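Local coordinates for LP04448p (Drosophila melanogaster, PDB 4QMH), which probably promotes microtubule polymerization as the XMAP215-family protein Mini spindles, working through an array of TOG domains of which this is the fourth, at residues L209-M214 / K235-L240; R216-Q221 / K227-A232; P181-H186 / E200-I205. All coordinates share one frame; numbering follows the deposited sequence.

Contact 1: residues L209-M214 / K235-L240; sequences LGFDAM and KARPNL
Just ahead of F211, whose ring lies flat against the guanidinium of R237, the chain leaves helix 192-209 at L209, which packs on I176 and V180 of helix 173-186. G210 makes the turn between the helices with a positive phi (84°), where any side chain would collide with the carbonyl oxygen of L209. It is also the N-cap residue of helix 211-221, and its O accepts a bond from M214 N at 3.3 Å. F211 opens the first turn, and a chi1 of 179°, placing CG opposite the backbone N, carries the ring out to R237 with one face turned to it. The two planes are 3° apart and their centres 4.0 Å from each other, a parallel cation-pi stack in which R237 CZ sits 3.7 Å from F211 CD2 and NH1 is shifted toward the ring's rim. An extended chain from CG to NE lays R237 across the ring, and its CD adds a CH-pi contact over the same face. R237 comes at the C-terminal end of helix 226-236, and the stack joins the start of one helix to the end of the other in the last antiparallel pair of this TOG domain, an alpha-solenoid of HEAT type. D212 brings OD1 to the ring edge of F211, in plane. At 4.5 Å from R237 NH2, OD1 is too far for a salt bridge and stands off the guanidinium plane, so no N-H points at it; a water links the two, donating to D212 OD1 and accepting from R237 NH2. M214, a turn on, is buried against M206 and L233.

Contact 2: residues R216-Q221 / K227-A232; sequences RALDKQ and KDILAA
L218 is the side chain on helix 211-221 that reaches across to I229 and L230 of helix 226-236, joining the two arms of an antiparallel helical hairpin in the HEAT-type solenoid of the TOG domain. Both of its methyls are used. CD1 meets the branch methyl of I229, with L218 CD1 3.7 Å from I229 CG2, while CD2 turns to the neighbouring residue and rests 4.0 Å from L230 CB. The leucine fork therefore straddles two consecutive residues of the facing helix, running obliquely to the I229 side chain and at about a right angle to that of L230. With CG anti to the backbone nitrogen (chi1 174°), L218 is stretched out from its own helix toward the other; the nearest CA atoms across the pair are those of L218 and I229, 7.8 Å apart. Replaced by alanine, L218 would lose both methyls, which would probably open a gap between the helices and leave I229 CG2 and L230 CB without their partners across the hairpin. Outward from this apolar trio, Y184 of helix 173-186 packs on both L218 and I229, and P223 in the connecting loop does the same, while K226 also touches L218. A217 on V180 and Q221 on P181 seat the first arm on helix 173-186; A232 of the second arm touches I187, in the loop after that helix. At the loop-facing end of the cluster the delta methyl of I229 joins in as well, its CD1 3.9 Å from L218 CD1.

Contact 3: residues P181-H186 / E200-I205; sequences PHLYAH and EAVLGI
L183 and V202 mark the closest approach of two antiparallel helical segments, their CA atoms 7.6 Å apart, and both segments are kinked: the nitrogens of P181 and H182, like those of L203 and G204, make no bond to the preceding turn. P181 could not make one, a proline nitrogen having no hydrogen to give. L183 carries the contact from its side. Its trans chi1 (178°) sends the fork straight across to the partner helix, where the two methyls part company. L183 CD1 meets CG2 of V202 at 4.1 Å, the two side chains crossing at about a right angle. L183 CD2 goes to the residue a turn later and lies 4.1 Å from I205 CG1, and here the side chains run past each other in opposite directions. V202 offers the methyl that stands beside its backbone N, I205 the methylene of its longer branch. All three residues are buried, and no hydrogen bond passes between the segments: within this part of the HEAT-type TOG solenoid the join between them is made by apolar side chains. Near one end H186 is tied down from another side; its ND1 takes a hydrogen bond from W156 NE1 and the two rings meet with planes at about 85°. On the solvent side of the second segment E200 pairs with K196 in a salt bridge. Helix 149-162 covers one flank of the interface, with W156 against L183 and A201, and A160 also on A201. Helix 211-221 covers another, M214 packing on both L183 and I205, and helix 226-236 packs there too, with L233 on Y184 and A236 on V202.

Overall arrangement
The three contacts sit together at the C-terminal end of the TOG domain, each pair of centres about 11 Å apart. Contacts 1 and 2 both join helices 211-221 and 226-236: contact 2 lies near their connecting loop, contact 1 at their other ends and more exposed. Contact 3 joins the preceding antiparallel pair, its centre about 17 Å from the centre of the chain, against about 25 and 27 Å for contacts 1 and 2. Its Y184 ties the pairs together, with OH probably hydrogen-bonded to M214 O of contact 1 at 2.7 Å and CD1 3.5 Å from I229 CG2 of contact 2. V202 CG1 adds a second bridge, 3.7 Å from A236 CB of contact 1.

Contact 1: residues L209-M214 / K235-L240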
loop_
_atom_site.group_PDB
_atom_site.type_symbol
_atom_site.label_atom_id
_atom_site.label_comp_id
_atom_site.label_asym_id
_atom_site.label_seq_id
_atom_site.Cartn_x
_atom_site.Cartn_y
_atom_site.Cartn_z
ATOM N N LEU A 209 18.549 -6.547 -0.648
ATOM C CA LEU A 209 19.583 -5.958 -1.499
ATOM C C LEU A 209 20.987 -6.430 -1.149
ATOM O O LEU A 209 21.861 -6.496 -2.020
ATOM C CB LEU A 209 19.537 -4.432 -1.434
ATOM C CG LEU A 209 18.266 -3.798 -1.989
ATOM C CD1 LEU A 209 18.426 -2.267 -2.062
ATOM C CD2 LEU A 209 17.918 -4.386 -3.354
ATOM N N GLY A 210 21.211 -6.743 0.123
ATOM C CA GLY A 210 22.547 -7.064 0.603
ATOM C C GLY A 210 23.396 -5.849 0.957
ATOM O O GLY A 210 23.164 -4.746 0.461
ATOM N N PHE A 211 24.393 -6.055 1.816
ATOM C CA PHE A 211 25.261 -4.975 2.275
ATOM C C PHE A 211 26.014 -4.264 1.149
ATOM O O PHE A 211 26.025 -3.037 1.083
ATOM C CB PHE A 211 26.271 -5.500 3.300
ATOM C CG PHE A 211 27.218 -4.449 3.802
ATOM C CD1 PHE A 211 26.865 -3.635 4.870
ATOM C CD2 PHE A 211 28.454 -4.263 3.207
ATOM C CE1 PHE A 211 27.726 -2.660 5.336
ATOM C CE2 PHE A 211 29.325 -3.284 3.667
ATOM C CZ PHE A 211 28.960 -2.481 4.733
ATOM N N ASP A 212 26.658 -5.035 0.272
ATOM C CA ASP A 212 27.470 -4.454 -0.788
ATOM C C ASP A 212 26.687 -3.483 -1.680
ATOM O O ASP A 212 27.160 -2.384 -1.978
ATOM C CB ASP A 212 28.112 -5.557 -1.637
ATOM C CG ASP A 212 29.200 -6.319 -0.889
ATOM O OD1 ASP A 212 29.661 -5.839 0.172
ATOM O OD2 ASP A 212 29.610 -7.393 -1.379
ATOM N N ALA A 213 25.485 -3.882 -2.083
ATOM C CA ALA A 213 24.652 -3.042 -2.938
ATOM C C ALA A 213 24.244 -1.756 -2.217
ATOM O O ALA A 213 24.221 -0.676 -2.808
ATOM C CB ALA A 213 23.421 -3.810 -3.416
ATOM N N MET A 214 23.949 -1.862 -0.926
ATOM C CA MET A 214 23.524 -0.678 -0.184
ATOM C C MET A 214 24.694 0.260 0.035
ATOM O O MET A 214 24.548 1.481 -0.036
ATOM C CB MET A 214 22.863 -1.063 1.139
ATOM C CG MET A 214 21.580 -1.838 0.926
ATOM S SD MET A 214 20.692 -2.196 2.439
ATOM C CE MET A 214 20.070 -0.570 2.885
ATOM N N LYS A 235 25.464 -1.775 11.488
ATOM C CA LYS A 235 24.699 -2.290 12.623
ATOM C C LYS A 235 23.765 -3.438 12.204
ATOM O O LYS A 235 23.561 -4.385 12.963
ATOM C CB LYS A 235 23.920 -1.166 13.309
ATOM C CG LYS A 235 23.185 -1.592 14.566
ATOM C CD LYS A 235 22.437 -0.422 15.177
ATOM C CE LYS A 235 21.745 -0.813 16.479
ATOM N NZ LYS A 235 21.040 0.347 17.102
ATOM N N ALA A 236 23.226 -3.357 10.988
ATOM C CA ALA A 236 22.249 -4.338 10.498
ATOM C C ALA A 236 22.903 -5.606 9.963
ATOM O O ALA A 236 22.363 -6.709 10.094
ATOM C CB ALA A 236 21.377 -3.716 9.416
ATOM N N ARG A 237 24.066 -5.441 9.349
ATOM C CA ARG A 237 24.738 -6.531 8.660
ATOM C C ARG A 237 24.880 -7.838 9.462
ATOM O O ARG A 237 24.600 -8.918 8.941
ATOM C CB ARG A 237 26.106 -6.055 8.193
ATOM C CG ARG A 237 26.767 -6.965 7.223
ATOM C CD ARG A 237 28.194 -6.521 7.055
ATOM N NE ARG A 237 28.818 -7.125 5.893
ATOM C CZ ARG A 237 30.004 -6.757 5.433
ATOM N NH1 ARG A 237 30.668 -5.788 6.046
ATOM N NH2 ARG A 237 30.516 -7.353 4.366
ATOM N N PRO A 238 25.336 -7.750 10.720
ATOM C CA PRO A 238 25.534 -8.997 11.469
ATOM C C PRO A 238 24.216 -9.714 11.786
ATOM O O PRO A 238 24.233 -10.856 12.247
ATOM C CB PRO A 238 26.232 -8.534 12.752
ATOM C CG PRO A 238 25.918 -7.080 12.870
ATOM C CD PRO A 238 25.792 -6.569 11.473
ATOM N N ASN A 239 23.091 -9.058 11.524
ATOM C CA ASN A 239 21.780 -9.653 11.786
ATOM C C ASN A 239 21.113 -10.241 10.553
ATOM O O ASN A 239 19.980 -10.730 10.612
ATOM C CB ASN A 239 20.866 -8.639 12.466
ATOM C CG ASN A 239 21.289 -8.365 13.889
ATOM O OD1 ASN A 239 21.405 -9.291 14.693
ATOM N ND2 ASN A 239 21.565 -7.105 14.199
ATOM N N LEU A 240 21.814 -10.191 9.429
ATOM C CA LEU A 240 21.315 -10.804 8.210
ATOM C C LEU A 240 21.283 -12.323 8.362
ATOM O O LEU A 240 22.096 -12.895 9.087
ATOM C CB LEU A 240 22.205 -10.439 7.024
ATOM C CG LEU A 240 22.162 -9.011 6.488
ATOM C CD1 LEU A 240 23.258 -8.830 5.450
ATOM C CD2 LEU A 240 20.806 -8.711 5.888
HETATM O O HOH W 1 29.270 -8.512 1.958
#

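Contact 2: residues R216-Q221 / K227-A232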
loop_
_atom_site.group_PDB
_atom_site.type_symbol
_atom_site.label_atom_id
_atom_site.label_comp_id
_atom_site.label_asym_id
_atom_site.label_seq_id
_atom_site.Cartn_x
_atom_site.Cartn_y
_atom_site.Cartn_z
ATOM N N ARG A 216 27.261 0.503 -2.011
ATOM C CA ARG A 216 27.510 1.114 -3.317
ATOM C C ARG A 216 26.578 2.292 -3.552
ATOM O O ARG A 216 26.986 3.336 -4.074
ATOM C CB ARG A 216 27.335 0.096 -4.450
ATOM C CG ARG A 216 28.487 -0.874 -4.597
ATOM C CD ARG A 216 28.454 -1.582 -5.944
ATOM N NE ARG A 216 27.295 -2.460 -6.096
ATOM C CZ ARG A 216 27.255 -3.723 -5.683
ATOM N NH1 ARG A 216 28.308 -4.260 -5.081
ATOM N NH2 ARG A 216 26.161 -4.451 -5.867
ATOM N N ALA A 217 25.320 2.113 -3.168
ATOM C CA ALA A 217 24.324 3.168 -3.291
ATOM C C ALA A 217 24.713 4.367 -2.433
ATOM O O ALA A 217 24.533 5.515 -2.835
ATOM C CB ALA A 217 22.943 2.641 -2.899
ATOM N N LEU A 218 25.248 4.102 -1.244
ATOM C CA LEU A 218 25.678 5.175 -0.366
ATOM C C LEU A 218 26.804 5.983 -1.014
ATOM O O LEU A 218 26.798 7.212 -0.989
ATOM C CB LEU A 218 26.138 4.609 0.977
ATOM C CG LEU A 218 26.744 5.607 1.965
ATOM C CD1 LEU A 218 25.756 6.702 2.329
ATOM C CD2 LEU A 218 27.210 4.869 3.219
ATOM N N ASP A 219 27.768 5.288 -1.601
ATOM C CA ASP A 219 28.890 5.960 -2.245
ATOM C C ASP A 219 28.449 6.770 -3.465
ATOM O O ASP A 219 28.919 7.885 -3.675
ATOM C CB ASP A 219 29.954 4.943 -2.659
ATOM C CG ASP A 219 30.697 4.363 -1.475
ATOM O OD1 ASP A 219 30.762 5.035 -0.423
ATOM O OD2 ASP A 219 31.220 3.235 -1.599
ATOM N N LYS A 220 27.560 6.202 -4.270
ATOM C CA LYS A 220 27.130 6.862 -5.498
ATOM C C LYS A 220 26.239 8.067 -5.239
ATOM O O LYS A 220 26.405 9.117 -5.875
ATOM C CB LYS A 220 26.422 5.888 -6.437
ATOM C CG LYS A 220 25.751 6.584 -7.611
ATOM C CD LYS A 220 25.754 5.737 -8.876
ATOM C CE LYS A 220 24.809 4.555 -8.777
ATOM N NZ LYS A 220 24.688 3.823 -10.081
ATOM N N GLN A 221 25.304 7.924 -4.302
ATOM C CA GLN A 221 24.306 8.955 -4.065
ATOM C C GLN A 221 24.841 10.093 -3.192
ATOM O O GLN A 221 24.304 11.207 -3.200
ATOM C CB GLN A 221 23.038 8.327 -3.468
ATOM C CG GLN A 221 22.390 7.313 -4.425
ATOM C CD GLN A 221 21.293 6.479 -3.790
ATOM O OE1 GLN A 221 20.828 6.773 -2.690
ATOM N NE2 GLN A 221 20.873 5.429 -4.489
ATOM N N LYS A 227 28.392 9.104 7.517
ATOM C CA LYS A 227 28.880 8.347 8.673
ATOM C C LYS A 227 27.760 7.642 9.425
ATOM O O LYS A 227 27.913 6.493 9.848
ATOM C CB LYS A 227 29.658 9.255 9.632
ATOM C CG LYS A 227 31.006 9.695 9.102
ATOM C CD LYS A 227 31.788 10.446 10.173
ATOM C CE LYS A 227 33.222 10.710 9.731
ATOM N NZ LYS A 227 34.036 11.329 10.818
ATOM N N ASP A 228 26.635 8.328 9.593
ATOM C CA ASP A 228 25.484 7.735 10.259
ATOM C C ASP A 228 24.786 6.678 9.409
ATOM O O ASP A 228 24.322 5.669 9.934
ATOM C CB ASP A 228 24.517 8.827 10.700
ATOM C CG ASP A 228 25.169 9.804 11.660
ATOM O OD1 ASP A 228 25.521 9.377 12.779
ATOM O OD2 ASP A 228 25.353 10.982 11.291
ATOM N N ILE A 229 24.721 6.900 8.099
ATOM C CA ILE A 229 24.127 5.906 7.208
ATOM C C ILE A 229 24.982 4.639 7.206
ATOM O O ILE A 229 24.465 3.523 7.334
ATOM C CB ILE A 229 23.948 6.460 5.778
ATOM C CG1 ILE A 229 22.988 7.658 5.800
ATOM C CG2 ILE A 229 23.427 5.376 4.840
ATOM C CD1 ILE A 229 23.085 8.537 4.572
ATOM N N LEU A 230 26.294 4.811 7.096
ATOM C CA LEU A 230 27.192 3.663 7.110
ATOM C C LEU A 230 27.088 2.930 8.448
ATOM O O LEU A 230 27.071 1.695 8.490
ATOM C CB LEU A 230 28.632 4.079 6.826
ATOM C CG LEU A 230 29.632 2.921 6.845
ATOM C CD1 LEU A 230 29.250 1.854 5.824
ATOM C CD2 LEU A 230 31.027 3.451 6.602
ATOM N N ALA A 231 26.990 3.685 9.535
ATOM C CA ALA A 231 26.834 3.071 10.852
ATOM C C ALA A 231 25.601 2.179 10.895
ATOM O O ALA A 231 25.648 1.077 11.438
ATOM C CB ALA A 231 26.764 4.141 11.943
ATOM N N ALA A 232 24.498 2.659 10.320
ATOM C CA ALA A 232 23.258 1.882 10.248
ATOM C C ALA A 232 23.430 0.608 9.422
ATOM O O ALA A 232 22.946 -0.458 9.796
ATOM C CB ALA A 232 22.133 2.734 9.680
#

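Contact 3: residues P181-H186 / E200-I205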
loop_
_atom_site.group_PDB
_atom_site.type_symbol
_atom_site.label_atom_id
_atom_site.label_comp_id
_atom_site.label_asym_id
_atom_site.label_seq_id
_atom_site.Cartn_x
_atom_site.Cartn_y
_atom_site.Cartn_z
ATOM N N PRO A 181 17.146 5.876 -1.485
ATOM C CA PRO A 181 17.389 7.295 -1.186
ATOM C C PRO A 181 16.510 7.806 -0.054
ATOM O O PRO A 181 16.934 8.664 0.731
ATOM C CB PRO A 181 17.024 7.995 -2.500
ATOM C CG PRO A 181 17.249 6.956 -3.550
ATOM C CD PRO A 181 16.845 5.653 -2.908
ATOM N N HIS A 182 15.295 7.282 0.045
ATOM C CA HIS A 182 14.377 7.750 1.081
ATOM C C HIS A 182 14.800 7.161 2.417
ATOM O O HIS A 182 14.740 7.829 3.438
ATOM C CB HIS A 182 12.944 7.379 0.728
ATOM C CG HIS A 182 12.554 7.819 -0.646
ATOM N ND1 HIS A 182 12.408 9.147 -0.983
ATOM C CD2 HIS A 182 12.316 7.113 -1.775
ATOM C CE1 HIS A 182 12.079 9.238 -2.260
ATOM N NE2 HIS A 182 12.017 8.019 -2.764
ATOM N N LEU A 183 15.266 5.919 2.405
ATOM C CA LEU A 183 15.773 5.318 3.627
ATOM C C LEU A 183 16.934 6.160 4.160
ATOM O O LEU A 183 17.003 6.462 5.353
ATOM C CB LEU A 183 16.261 3.904 3.342
ATOM C CG LEU A 183 16.862 3.170 4.538
ATOM C CD1 LEU A 183 15.785 2.846 5.537
ATOM C CD2 LEU A 183 17.514 1.895 4.037
ATOM N N TYR A 184 17.855 6.537 3.274
ATOM C CA TYR A 184 19.058 7.254 3.705
ATOM C C TYR A 184 18.747 8.656 4.235
ATOM O O TYR A 184 19.437 9.168 5.119
ATOM C CB TYR A 184 20.097 7.304 2.581
ATOM C CG TYR A 184 20.732 5.958 2.286
ATOM C CD1 TYR A 184 20.464 4.851 3.084
ATOM C CD2 TYR A 184 21.622 5.803 1.225
ATOM C CE1 TYR A 184 21.047 3.621 2.825
ATOM C CE2 TYR A 184 22.214 4.570 0.958
ATOM C CZ TYR A 184 21.917 3.489 1.766
ATOM O OH TYR A 184 22.491 2.262 1.514
ATOM N N ALA A 185 17.698 9.274 3.710
ATOM C CA ALA A 185 17.265 10.559 4.249
ATOM C C ALA A 185 16.529 10.384 5.575
ATOM O O ALA A 185 16.766 11.129 6.529
ATOM C CB ALA A 185 16.384 11.272 3.261
ATOM N N HIS A 186 15.635 9.403 5.631
ATOM C CA HIS A 186 14.731 9.272 6.774
ATOM C C HIS A 186 15.377 8.681 8.024
ATOM O O HIS A 186 14.880 8.887 9.127
ATOM C CB HIS A 186 13.452 8.520 6.377
ATOM C CG HIS A 186 12.674 9.204 5.299
ATOM N ND1 HIS A 186 11.638 8.597 4.617
ATOM C CD2 HIS A 186 12.791 10.445 4.772
ATOM C CE1 HIS A 186 11.156 9.434 3.720
ATOM N NE2 HIS A 186 11.843 10.564 3.790
ATOM N N GLU A 200 14.655 0.887 11.784
ATOM C CA GLU A 200 14.180 -0.482 11.953
ATOM C C GLU A 200 14.001 -1.193 10.618
ATOM O O GLU A 200 14.013 -2.414 10.561
ATOM C CB GLU A 200 12.879 -0.508 12.755
ATOM C CG GLU A 200 13.075 -0.052 14.191
ATOM C CD GLU A 200 11.830 -0.204 15.029
ATOM O OE1 GLU A 200 10.830 -0.761 14.522
ATOM O OE2 GLU A 200 11.863 0.226 16.202
ATOM N N ALA A 201 13.846 -0.420 9.548
ATOM C CA ALA A 201 13.615 -0.972 8.217
ATOM C C ALA A 201 14.928 -1.288 7.499
ATOM O O ALA A 201 14.931 -1.930 6.456
ATOM C CB ALA A 201 12.780 0.002 7.387
ATOM N N VAL A 202 16.050 -0.831 8.049
ATOM C CA VAL A 202 17.336 -1.061 7.391
ATOM C C VAL A 202 17.587 -2.548 7.151
ATOM O O VAL A 202 17.956 -2.952 6.040
ATOM C CB VAL A 202 18.504 -0.458 8.195
ATOM C CG1 VAL A 202 19.848 -0.886 7.592
ATOM C CG2 VAL A 202 18.407 1.068 8.200
ATOM N N LEU A 203 17.358 -3.369 8.177
ATOM C CA LEU A 203 17.616 -4.801 8.056
ATOM C C LEU A 203 16.747 -5.431 6.976
ATOM O O LEU A 203 17.229 -6.207 6.149
ATOM C CB LEU A 203 17.409 -5.517 9.395
ATOM C CG LEU A 203 17.601 -7.034 9.343
ATOM C CD1 LEU A 203 19.029 -7.375 8.923
ATOM C CD2 LEU A 203 17.263 -7.654 10.699
ATOM N N GLY A 204 15.461 -5.103 6.985
ATOM C CA GLY A 204 14.554 -5.606 5.971
ATOM C C GLY A 204 14.980 -5.283 4.551
ATOM O O GLY A 204 14.913 -6.138 3.680
ATOM N N ILE A 205 15.372 -4.033 4.302
ATOM C CA ILE A 205 15.889 -3.634 2.996
ATOM C C ILE A 205 17.136 -4.440 2.655
ATOM O O ILE A 205 17.268 -4.973 1.551
ATOM C CB ILE A 205 16.234 -2.118 2.962
ATOM C CG1 ILE A 205 14.987 -1.270 3.276
ATOM C CG2 ILE A 205 16.879 -1.731 1.629
ATOM C CD1 ILE A 205 14.022 -1.125 2.129
#